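Local coordinates for regulatory protein AsnC (Escherichia coli, PDB 2CG4), which activates asnA transcription, regulates transcription of its own gene and represses gidA expression post-transcriptionally, as a DNA-binding regulator of the Lrp/AsnC family, at residues E15-N20 with A26-Q31; G103-F108 with E137-L142; I107-M112 with N125-I130. The protein carries 1 engineered substitution. One frame throughout, in Å; residues are numbered along the deposited sequence.

Interaction 1: E15-N20 with A26-Q31; sequences EALMGN and AELAKQ
Leu-28 reaches from residues 26-31 to Ala-16 and Leu-17 on 15-20, and its two methyls divide the work. CB points toward the facing helix but remains 5.6 Å from Ala-16 CB. One bond further, CG has come to 4.5 Å from Ala-16 CB; it sits beside the backbone N, anti to the carbonyl carbon (chi1 -58°), which carries the branch across the gap. At the tip, CD2 meets Ala-16 CB at 3.4 Å, the closest approach between the segments, while CD1 meets Leu-17 CD2 more loosely at 4.3 Å. The nearest CA atoms, those of Ala-16 and Leu-28, are 8.0 Å apart, close enough for a single methyl on Ala-16 to complete the contact. Leu-17 is directed less squarely and reaches over with CD2; it also touches Val-43 in the same chain and Ile-57 of the second subunit. After helix 8-19, Asn-20 leaves helical backbone angles, and its OD1 accepts a bond from Arg-22 N in the turn. Leu-28 packs on Ile-39 as well, so helices 8-19, 25-32 and 36-49 share one apolar centre, the arrangement of a helix-turn-helix DNA-binding domain, whose predicted motif includes 26-31.

Interaction 2: G103-F108 with E137-L142; sequences GHYSIF and ETLIVL. With ASN (asparagine), chain C; ASN (asparagine), chain B.
The amino N of the bound asparagine of chain B is gripped by two loop carbonyls, Gly-103 O at 2.7 Å and Tyr-105 O at 3.0 Å, and the same Tyr-105 sends its hydroxyl the other way to Glu-137. The loop opens strand 107-113 in the Lrp/AsnC ligand-binding domain, an alpha+beta, ferredoxin-like fold built on a four-stranded antiparallel sheet. Ser-106 O takes the ligand's ND2 at 2.8 Å, so main-chain oxygens read both the amino group and the side-chain amide. At the start of the strand, Ser-106 and Ile-107 both face Ile-74, a classic beta bulge. Strand 68-76 lies between the two segments, and the side chains of Tyr-105 and Glu-137 both pack on its Ile-75. Tyr-105 OH donates to Glu-137 OE2 at 2.9 Å, striking from above the carboxylate, 58° out of its plane. The two side chains cross at about a right angle, ring and carboxylate planes 72° apart, with Glu-137 CD in the ring plane at the edge and 3.8 Å from Tyr-105 CE2. Glu-137 gets there by running extended beyond CG (chi2 168°). Leu-139 CD1 adds an apolar neighbour, 4.2 Å from Tyr-105 OH. Next to Glu-137, the backbone serves a second site, shared with the fourth subunit: Thr-138 N donates to the O of the asparagine of chain C at 2.9 Å.

Interaction 3: I107-M112 with N125-I130; sequences IFIKVM and NKIQTI. With ASN (asparagine), chain C.
Strand residues 107-112 face the end of helix 116-127, and the CA atoms nearest each other, of Val-111 and Ile-127, are 10.3 Å apart, a spacing that side chains must fill. This is helix-on-sheet packing in the alpha+beta ligand-binding domain of the Lrp/AsnC family. The helix does not finish regularly: it includes a wider pi-type turn at 125-127, and a type I beta turn runs from Ile-127 to Ile-130, tied by Ile-130 N to Ile-127 O at 3.1 Å. Ile-127 does the bridging. Its outer bond is extended (chi2 166°), which pushes CD1 over the sheet to lie against two strand residues that point to this face. Val-111 CG1 is 4.2 Å from Ile-127 CD1, and Ile-109 CD1 is 4.4 Å from the same methyl. One methyl thus meets the tips of both side chains at ordinary van der Waals distance, without tight interlocking. Val-111 and Ile-109 are both buried and both also pack on Ile-72 of strand 68-76, whereas Ile-127 continues onto Leu-92. Lys-110, between them in sequence, hydrogen-bonds through NZ to Tyr-99 OH of the second subunit. Gln-128, in the turn, lies beside the side chain of the bound asparagine of chain C, which places the turn beside a ligand site. The turn is tied back to the helix by Thr-129 OG1, which donates to Asn-125 O at 2.8 Å, from 65° above the carbonyl plane.

Interactions 2 and 3 share Ile-107 and Phe-108 and use the same strand, 107-113; their centres lie about 10 Å apart. Interaction 1 belongs to the DNA-binding domain, its centre about 39 to 40 Å from the other two and on the opposite side of the chain's centre. Interactions 1 and 3 are buried and purely apolar across their segments, helix on helix in one case and helix on sheet in the other. Interaction 2 is only partly buried, and there polar chemistry dominates, with a phenol-to-carboxylate hydrogen bond and loop carbonyls serving a ligand. The asparagine of chain C adjoins 137-142 and 125-130, so interactions 2 and 3 both border one inter-subunit site.

Interaction 1: E15-N20 with A26-Q31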
loop_
_atom_site.group_PDB
_atom_site.type_symbol
_atom_site.label_atom_id
_atom_site.label_comp_id
_atom_site.label_asym_id
_atom_site.label_seq_id
_atom_site.Cartn_x
_atom_site.Cartn_y
_atom_site.Cartn_z
ATOM N N GLU A 15 -21.950 -34.452 -12.980
ATOM C CA GLU A 15 -22.960 -33.805 -12.148
ATOM C C GLU A 15 -23.616 -34.787 -11.169
ATOM O O GLU A 15 -23.664 -34.539 -9.959
ATOM C CB GLU A 15 -24.028 -33.141 -13.013
ATOM C CG GLU A 15 -24.754 -32.008 -12.307
ATOM C CD GLU A 15 -26.108 -31.705 -12.919
ATOM O OE1 GLU A 15 -27.003 -31.240 -12.179
ATOM O OE2 GLU A 15 -26.278 -31.926 -14.137
ATOM N N ALA A 16 -24.113 -35.901 -11.697
ATOM C CA ALA A 16 -24.657 -36.973 -10.872
ATOM C C ALA A 16 -23.726 -37.431 -9.740
ATOM O O ALA A 16 -24.144 -37.460 -8.581
ATOM C CB ALA A 16 -25.053 -38.148 -11.738
ATOM N N LEU A 17 -22.485 -37.796 -10.071
ATOM C CA LEU A 17 -21.585 -38.441 -9.105
ATOM C C LEU A 17 -20.854 -37.415 -8.248
ATOM O O LEU A 17 -20.135 -37.763 -7.300
ATOM C CB LEU A 17 -20.553 -39.333 -9.807
ATOM C CG LEU A 17 -21.006 -40.567 -10.597
ATOM C CD1 LEU A 17 -19.816 -41.187 -11.313
ATOM C CD2 LEU A 17 -21.688 -41.596 -9.697
ATOM N N MET A 18 -21.021 -36.145 -8.596
ATOM C CA MET A 18 -20.413 -35.083 -7.825
ATOM C C MET A 18 -21.310 -34.724 -6.651
ATOM O O MET A 18 -20.831 -34.280 -5.609
ATOM C CB MET A 18 -20.109 -33.871 -8.712
ATOM C CG MET A 18 -18.670 -33.844 -9.214
ATOM S SD MET A 18 -18.295 -32.531 -10.396
ATOM C CE MET A 18 -19.848 -31.620 -10.416
ATOM N N GLY A 19 -22.613 -34.946 -6.828
ATOM C CA GLY A 19 -23.601 -34.753 -5.770
ATOM C C GLY A 19 -23.762 -35.974 -4.880
ATOM O O GLY A 19 -24.084 -35.850 -3.696
ATOM N N ASN A 20 -23.534 -37.157 -5.444
ATOM C CA ASN A 20 -23.539 -38.396 -4.670
ATOM C C ASN A 20 -22.738 -39.483 -5.382
ATOM O O ASN A 20 -23.120 -39.940 -6.461
ATOM C CB ASN A 20 -24.981 -38.864 -4.413
ATOM C CG ASN A 20 -25.073 -40.001 -3.387
ATOM O OD1 ASN A 20 -24.088 -40.675 -3.073
ATOM N ND2 ASN A 20 -26.272 -40.219 -2.871
ATOM N N ALA A 26 -26.621 -48.034 -12.781
ATOM C CA ALA A 26 -27.791 -48.582 -13.456
ATOM C C ALA A 26 -28.962 -47.606 -13.440
ATOM O O ALA A 26 -29.914 -47.759 -14.207
ATOM C CB ALA A 26 -28.191 -49.910 -12.825
ATOM N N GLU A 27 -28.886 -46.604 -12.565
ATOM C CA GLU A 27 -29.873 -45.520 -12.536
ATOM C C GLU A 27 -29.539 -44.424 -13.553
ATOM O O GLU A 27 -30.434 -43.777 -14.105
ATOM C CB GLU A 27 -29.971 -44.917 -11.130
ATOM C CG GLU A 27 -31.169 -43.995 -10.924
ATOM C CD GLU A 27 -30.779 -42.654 -10.325
ATOM O OE1 GLU A 27 -30.267 -41.790 -11.074
ATOM O OE2 GLU A 27 -30.983 -42.462 -9.104
ATOM N N LEU A 28 -28.249 -44.221 -13.792
ATOM C CA LEU A 28 -27.796 -43.227 -14.760
ATOM C C LEU A 28 -27.980 -43.731 -16.196
ATOM O O LEU A 28 -28.278 -42.953 -17.111
ATOM C CB LEU A 28 -26.335 -42.847 -14.490
ATOM C CG LEU A 28 -26.030 -42.297 -13.090
ATOM C CD1 LEU A 28 -24.537 -42.329 -12.785
ATOM C CD2 LEU A 28 -26.592 -40.889 -12.927
ATOM N N ALA A 29 -27.806 -45.039 -16.379
ATOM C CA ALA A 29 -28.126 -45.704 -17.640
ATOM C C ALA A 29 -29.575 -45.455 -18.047
ATOM O O ALA A 29 -29.845 -45.004 -19.161
ATOM C CB ALA A 29 -27.848 -47.197 -17.535
ATOM N N LYS A 30 -30.499 -45.746 -17.136
ATOM C CA LYS A 30 -31.909 -45.423 -17.334
ATOM C C LYS A 30 -32.105 -43.944 -17.665
ATOM O O LYS A 30 -32.953 -43.590 -18.485
ATOM C CB LYS A 30 -32.721 -45.799 -16.090
ATOM C CG LYS A 30 -34.232 -45.806 -16.301
ATOM C CD LYS A 30 -34.700 -47.119 -16.914
ATOM C CE LYS A 30 -36.032 -46.956 -17.635
ATOM N NZ LYS A 30 -36.365 -48.161 -18.449
ATOM N N GLN A 31 -31.312 -43.086 -17.028
ATOM C CA GLN A 31 -31.528 -41.643 -17.090
ATOM C C GLN A 31 -31.008 -41.021 -18.387
ATOM O O GLN A 31 -31.624 -40.106 -18.936
ATOM C CB GLN A 31 -30.886 -40.956 -15.883
ATOM C CG GLN A 31 -31.611 -39.697 -15.436
ATOM C CD GLN A 31 -30.660 -38.612 -14.975
ATOM O OE1 GLN A 31 -30.200 -38.617 -13.832
ATOM N NE2 GLN A 31 -30.360 -37.671 -15.867
#

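Interaction 2: G103-F108 with E137-L142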
loop_
_atom_site.group_PDB
_atom_site.type_symbol
_atom_site.label_atom_id
_atom_site.label_comp_id
_atom_site.label_asym_id
_atom_site.label_seq_id
_atom_site.Cartn_x
_atom_site.Cartn_y
_atom_site.Cartn_z
ATOM N N GLY A 103 0.475 -10.582 -7.945
ATOM C CA GLY A 103 0.321 -9.649 -6.817
ATOM C C GLY A 103 1.493 -9.540 -5.854
ATOM O O GLY A 103 2.626 -9.824 -6.226
ATOM N N HIS A 104 1.223 -9.136 -4.610
ATOM C CA HIS A 104 2.283 -8.752 -3.662
ATOM C C HIS A 104 3.080 -9.920 -3.079
ATOM O O HIS A 104 4.268 -9.782 -2.796
ATOM C CB HIS A 104 1.722 -7.914 -2.500
ATOM C CG HIS A 104 1.182 -6.582 -2.916
ATOM N ND1 HIS A 104 -0.158 -6.370 -3.168
ATOM C CD2 HIS A 104 1.798 -5.395 -3.129
ATOM C CE1 HIS A 104 -0.343 -5.109 -3.521
ATOM N NE2 HIS A 104 0.828 -4.496 -3.506
ATOM N N TYR A 105 2.411 -11.054 -2.867
ATOM C CA TYR A 105 2.937 -12.123 -2.031
ATOM C C TYR A 105 3.728 -13.109 -2.889
ATOM O O TYR A 105 3.385 -13.320 -4.056
ATOM C CB TYR A 105 1.793 -12.858 -1.328
ATOM C CG TYR A 105 0.896 -11.992 -0.471
ATOM C CD1 TYR A 105 -0.468 -11.890 -0.737
ATOM C CD2 TYR A 105 1.405 -11.281 0.605
ATOM C CE1 TYR A 105 -1.298 -11.096 0.059
ATOM C CE2 TYR A 105 0.598 -10.500 1.394
ATOM C CZ TYR A 105 -0.753 -10.401 1.116
ATOM O OH TYR A 105 -1.553 -9.603 1.915
ATOM N N SER A 106 4.773 -13.710 -2.308
ATOM C CA SER A 106 5.478 -14.829 -2.941
ATOM C C SER A 106 4.661 -16.133 -2.939
ATOM O O SER A 106 4.527 -16.813 -3.973
ATOM C CB SER A 106 6.831 -15.077 -2.256
ATOM O OG SER A 106 7.447 -13.868 -1.812
ATOM N N ILE A 107 4.140 -16.486 -1.767
ATOM C CA ILE A 107 3.241 -17.632 -1.619
ATOM C C ILE A 107 1.959 -17.173 -0.932
ATOM O O ILE A 107 1.995 -16.305 -0.060
ATOM C CB ILE A 107 3.888 -18.760 -0.799
ATOM C CG1 ILE A 107 5.393 -18.848 -1.102
ATOM C CG2 ILE A 107 3.196 -20.091 -1.085
ATOM C CD1 ILE A 107 6.130 -19.880 -0.310
ATOM N N PHE A 108 0.829 -17.732 -1.348
ATOM C CA PHE A 108 -0.444 -17.471 -0.700
ATOM C C PHE A 108 -0.995 -18.826 -0.238
ATOM O O PHE A 108 -1.158 -19.735 -1.043
ATOM C CB PHE A 108 -1.394 -16.784 -1.697
ATOM C CG PHE A 108 -2.639 -16.210 -1.077
ATOM C CD1 PHE A 108 -2.559 -15.220 -0.102
ATOM C CD2 PHE A 108 -3.893 -16.635 -1.490
ATOM C CE1 PHE A 108 -3.704 -14.677 0.471
ATOM C CE2 PHE A 108 -5.054 -16.096 -0.926
ATOM C CZ PHE A 108 -4.953 -15.116 0.060
ATOM N N GLU A 137 1.423 -11.994 6.200
ATOM C CA GLU A 137 0.211 -11.177 6.403
ATOM C C GLU A 137 -0.971 -12.110 6.356
ATOM O O GLU A 137 -1.259 -12.676 5.305
ATOM C CB GLU A 137 0.053 -10.155 5.293
ATOM C CG GLU A 137 0.807 -8.866 5.507
ATOM C CD GLU A 137 0.847 -8.015 4.251
ATOM O OE1 GLU A 137 1.966 -7.647 3.829
ATOM O OE2 GLU A 137 -0.236 -7.724 3.686
ATOM N N THR A 138 -1.639 -12.309 7.487
ATOM C CA THR A 138 -2.704 -13.290 7.514
ATOM C C THR A 138 -4.105 -12.627 7.521
ATOM O O THR A 138 -4.342 -11.673 8.275
ATOM C CB THR A 138 -2.482 -14.374 8.622
ATOM O OG1 THR A 138 -3.392 -14.204 9.704
ATOM C CG2 THR A 138 -1.075 -14.333 9.157
ATOM N N LEU A 139 -4.986 -13.112 6.635
ATOM C CA LEU A 139 -6.374 -12.613 6.477
ATOM C C LEU A 139 -7.388 -13.567 7.128
ATOM O O LEU A 139 -7.748 -14.591 6.554
ATOM C CB LEU A 139 -6.735 -12.474 4.996
ATOM C CG LEU A 139 -6.065 -11.416 4.110
ATOM C CD1 LEU A 139 -4.537 -11.595 4.061
ATOM C CD2 LEU A 139 -6.654 -11.504 2.717
ATOM N N ILE A 140 -7.850 -13.228 8.324
ATOM C CA ILE A 140 -8.667 -14.140 9.093
ATOM C C ILE A 140 -10.075 -14.195 8.518
ATOM O O ILE A 140 -10.698 -13.155 8.245
ATOM C CB ILE A 140 -8.679 -13.748 10.583
ATOM C CG1 ILE A 140 -7.291 -13.986 11.185
ATOM C CG2 ILE A 140 -9.750 -14.517 11.352
ATOM C CD1 ILE A 140 -7.312 -14.478 12.618
ATOM N N VAL A 141 -10.565 -15.418 8.301
ATOM C CA VAL A 141 -11.916 -15.616 7.798
ATOM C C VAL A 141 -12.894 -15.459 8.946
ATOM O O VAL A 141 -12.774 -16.107 9.994
ATOM C CB VAL A 141 -12.107 -17.000 7.099
ATOM C CG1 VAL A 141 -13.477 -17.091 6.479
ATOM C CG2 VAL A 141 -11.039 -17.224 6.030
ATOM N N LEU A 142 -13.864 -14.574 8.747
ATOM C CA LEU A 142 -14.831 -14.273 9.780
ATOM C C LEU A 142 -16.143 -14.897 9.368
ATOM O O LEU A 142 -16.982 -15.220 10.202
ATOM C CB LEU A 142 -14.940 -12.757 9.981
ATOM C CG LEU A 142 -13.696 -12.127 10.631
ATOM C CD1 LEU A 142 -13.769 -10.609 10.706
ATOM C CD2 LEU A 142 -13.450 -12.707 12.008
HETATM N N ASN C . 1.657 -9.641 10.563
HETATM C CA ASN C . 1.715 -11.122 10.738
HETATM C C ASN C . 0.623 -11.836 9.988
HETATM O O ASN C . -0.535 -11.401 9.967
HETATM C CB ASN C . 1.658 -11.499 12.207
HETATM C CG ASN C . 2.887 -11.068 12.947
HETATM O OD1 ASN C . 4.006 -11.443 12.591
HETATM N ND2 ASN C . 2.697 -10.256 13.971
HETATM O OXT ASN C . 0.913 -12.855 9.372
HETATM N N ASN B . 4.036 -12.091 -6.691
HETATM C CA ASN B . 4.842 -12.508 -7.877
HETATM C C ASN B . 4.523 -11.699 -9.105
HETATM O O ASN B . 3.359 -11.403 -9.397
HETATM C CB ASN B . 4.650 -13.985 -8.172
HETATM C CG ASN B . 5.235 -14.853 -7.101
HETATM O OD1 ASN B . 6.425 -14.767 -6.794
HETATM N ND2 ASN B . 4.400 -15.684 -6.503
HETATM O OXT ASN B . 5.453 -11.316 -9.804
#

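Interaction 3: I107-M112 with N125-I130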
loop_
_atom_site.group_PDB
_atom_site.type_symbol
_atom_site.label_atom_id
_atom_site.label_comp_id
_atom_site.label_asym_id
_atom_site.label_seq_id
_atom_site.Cartn_x
_atom_site.Cartn_y
_atom_site.Cartn_z
ATOM N N ILE A 107 4.140 -16.486 -1.767
ATOM C CA ILE A 107 3.241 -17.632 -1.619
ATOM C C ILE A 107 1.959 -17.173 -0.932
ATOM O O ILE A 107 1.995 -16.305 -0.060
ATOM C CB ILE A 107 3.888 -18.760 -0.799
ATOM C CG1 ILE A 107 5.393 -18.848 -1.102
ATOM C CG2 ILE A 107 3.196 -20.091 -1.085
ATOM C CD1 ILE A 107 6.130 -19.880 -0.310
ATOM N N PHE A 108 0.829 -17.732 -1.348
ATOM C CA PHE A 108 -0.444 -17.471 -0.700
ATOM C C PHE A 108 -0.995 -18.826 -0.238
ATOM O O PHE A 108 -1.158 -19.735 -1.043
ATOM C CB PHE A 108 -1.394 -16.784 -1.697
ATOM C CG PHE A 108 -2.639 -16.210 -1.077
ATOM C CD1 PHE A 108 -2.559 -15.220 -0.102
ATOM C CD2 PHE A 108 -3.893 -16.635 -1.490
ATOM C CE1 PHE A 108 -3.704 -14.677 0.471
ATOM C CE2 PHE A 108 -5.054 -16.096 -0.926
ATOM C CZ PHE A 108 -4.953 -15.116 0.060
ATOM N N ILE A 109 -1.247 -18.970 1.056
ATOM C CA ILE A 109 -1.596 -20.259 1.629
ATOM C C ILE A 109 -2.860 -20.128 2.454
ATOM O O ILE A 109 -3.173 -19.054 2.947
ATOM C CB ILE A 109 -0.467 -20.850 2.537
ATOM C CG1 ILE A 109 -0.359 -20.064 3.841
ATOM C CG2 ILE A 109 0.879 -20.890 1.798
ATOM C CD1 ILE A 109 0.792 -20.513 4.762
ATOM N N LYS A 110 -3.585 -21.236 2.579
ATOM C CA LYS A 110 -4.638 -21.371 3.576
ATOM C C LYS A 110 -4.143 -22.200 4.743
ATOM O O LYS A 110 -3.563 -23.265 4.539
ATOM C CB LYS A 110 -5.852 -22.051 2.968
ATOM C CG LYS A 110 -7.155 -21.515 3.466
ATOM C CD LYS A 110 -8.266 -22.475 3.136
ATOM C CE LYS A 110 -9.637 -21.822 3.313
ATOM N NZ LYS A 110 -10.699 -22.739 2.806
ATOM N N VAL A 111 -4.348 -21.707 5.964
ATOM C CA VAL A 111 -4.205 -22.562 7.127
ATOM C C VAL A 111 -5.492 -22.639 7.930
ATOM O O VAL A 111 -6.203 -21.650 8.087
ATOM C CB VAL A 111 -2.962 -22.209 7.994
ATOM C CG1 VAL A 111 -2.037 -21.274 7.241
ATOM C CG2 VAL A 111 -3.354 -21.650 9.348
ATOM N N MET A 112 -5.790 -23.848 8.396
ATOM C CA MET A 112 -7.015 -24.154 9.121
ATOM C C MET A 112 -6.673 -24.465 10.566
ATOM O O MET A 112 -5.925 -25.406 10.841
ATOM C CB MET A 112 -7.687 -25.368 8.490
ATOM C CG MET A 112 -8.249 -25.112 7.108
ATOM S SD MET A 112 -9.567 -23.891 7.154
ATOM C CE MET A 112 -10.836 -24.783 8.041
ATOM N N ASN A 125 5.776 -20.392 15.584
ATOM C CA ASN A 125 6.655 -21.524 15.846
ATOM C C ASN A 125 6.857 -22.463 14.662
ATOM O O ASN A 125 7.871 -23.162 14.599
ATOM C CB ASN A 125 6.171 -22.297 17.067
ATOM C CG ASN A 125 6.309 -21.496 18.340
ATOM O OD1 ASN A 125 7.392 -21.009 18.669
ATOM N ND2 ASN A 125 5.206 -21.337 19.053
ATOM N N LYS A 126 5.908 -22.476 13.728
ATOM C CA LYS A 126 6.009 -23.367 12.573
ATOM C C LYS A 126 6.238 -22.636 11.254
ATOM O O LYS A 126 7.072 -23.054 10.444
ATOM C CB LYS A 126 4.783 -24.280 12.474
ATOM C CG LYS A 126 4.652 -25.268 13.628
ATOM C CD LYS A 126 3.305 -25.978 13.584
ATOM C CE LYS A 126 3.113 -26.919 14.763
ATOM N NZ LYS A 126 2.106 -27.978 14.460
ATOM N N ILE A 127 5.502 -21.551 11.033
ATOM C CA ILE A 127 5.564 -20.837 9.756
ATOM C C ILE A 127 6.672 -19.779 9.758
ATOM O O ILE A 127 7.470 -19.692 8.824
ATOM C CB ILE A 127 4.197 -20.183 9.394
ATOM C CG1 ILE A 127 3.140 -21.256 9.126
ATOM C CG2 ILE A 127 4.338 -19.255 8.192
ATOM C CD1 ILE A 127 1.714 -20.727 9.104
ATOM N N GLN A 128 6.714 -18.979 10.817
ATOM C CA GLN A 128 7.588 -17.814 10.891
ATOM C C GLN A 128 9.032 -18.209 11.203
ATOM O O GLN A 128 9.966 -17.403 11.046
ATOM C CB GLN A 128 7.084 -16.902 11.996
ATOM C CG GLN A 128 7.154 -15.442 11.692
ATOM C CD GLN A 128 5.896 -14.706 12.121
ATOM O OE1 GLN A 128 5.193 -14.137 11.294
ATOM N NE2 GLN A 128 5.614 -14.714 13.418
ATOM N N THR A 129 9.204 -19.438 11.679
ATOM C CA THR A 129 10.534 -19.967 11.944
ATOM C C THR A 129 11.174 -20.411 10.641
ATOM O O THR A 129 12.385 -20.564 10.581
ATOM C CB THR A 129 10.518 -21.146 12.954
ATOM O OG1 THR A 129 9.522 -22.102 12.574
ATOM C CG2 THR A 129 10.220 -20.649 14.361
ATOM N N ILE A 130 10.364 -20.611 9.598
ATOM C CA ILE A 130 10.897 -20.914 8.272
ATOM C C ILE A 130 11.783 -19.765 7.800
ATOM O O ILE A 130 11.325 -18.626 7.623
ATOM C CB ILE A 130 9.787 -21.175 7.234
ATOM C CG1 ILE A 130 9.126 -22.537 7.469
ATOM C CG2 ILE A 130 10.343 -21.098 5.814
ATOM C CD1 ILE A 130 7.824 -22.709 6.713
HETATM N N ASN C . 1.657 -9.641 10.563
HETATM C CA ASN C . 1.715 -11.122 10.738
HETATM C C ASN C . 0.623 -11.836 9.988
HETATM O O ASN C . -0.535 -11.401 9.967
HETATM C CB ASN C . 1.658 -11.499 12.207
HETATM C CG ASN C . 2.887 -11.068 12.947
HETATM O OD1 ASN C . 4.006 -11.443 12.591
HETATM N ND2 ASN C . 2.697 -10.256 13.971
HETATM O OXT ASN C . 0.913 -12.855 9.372
#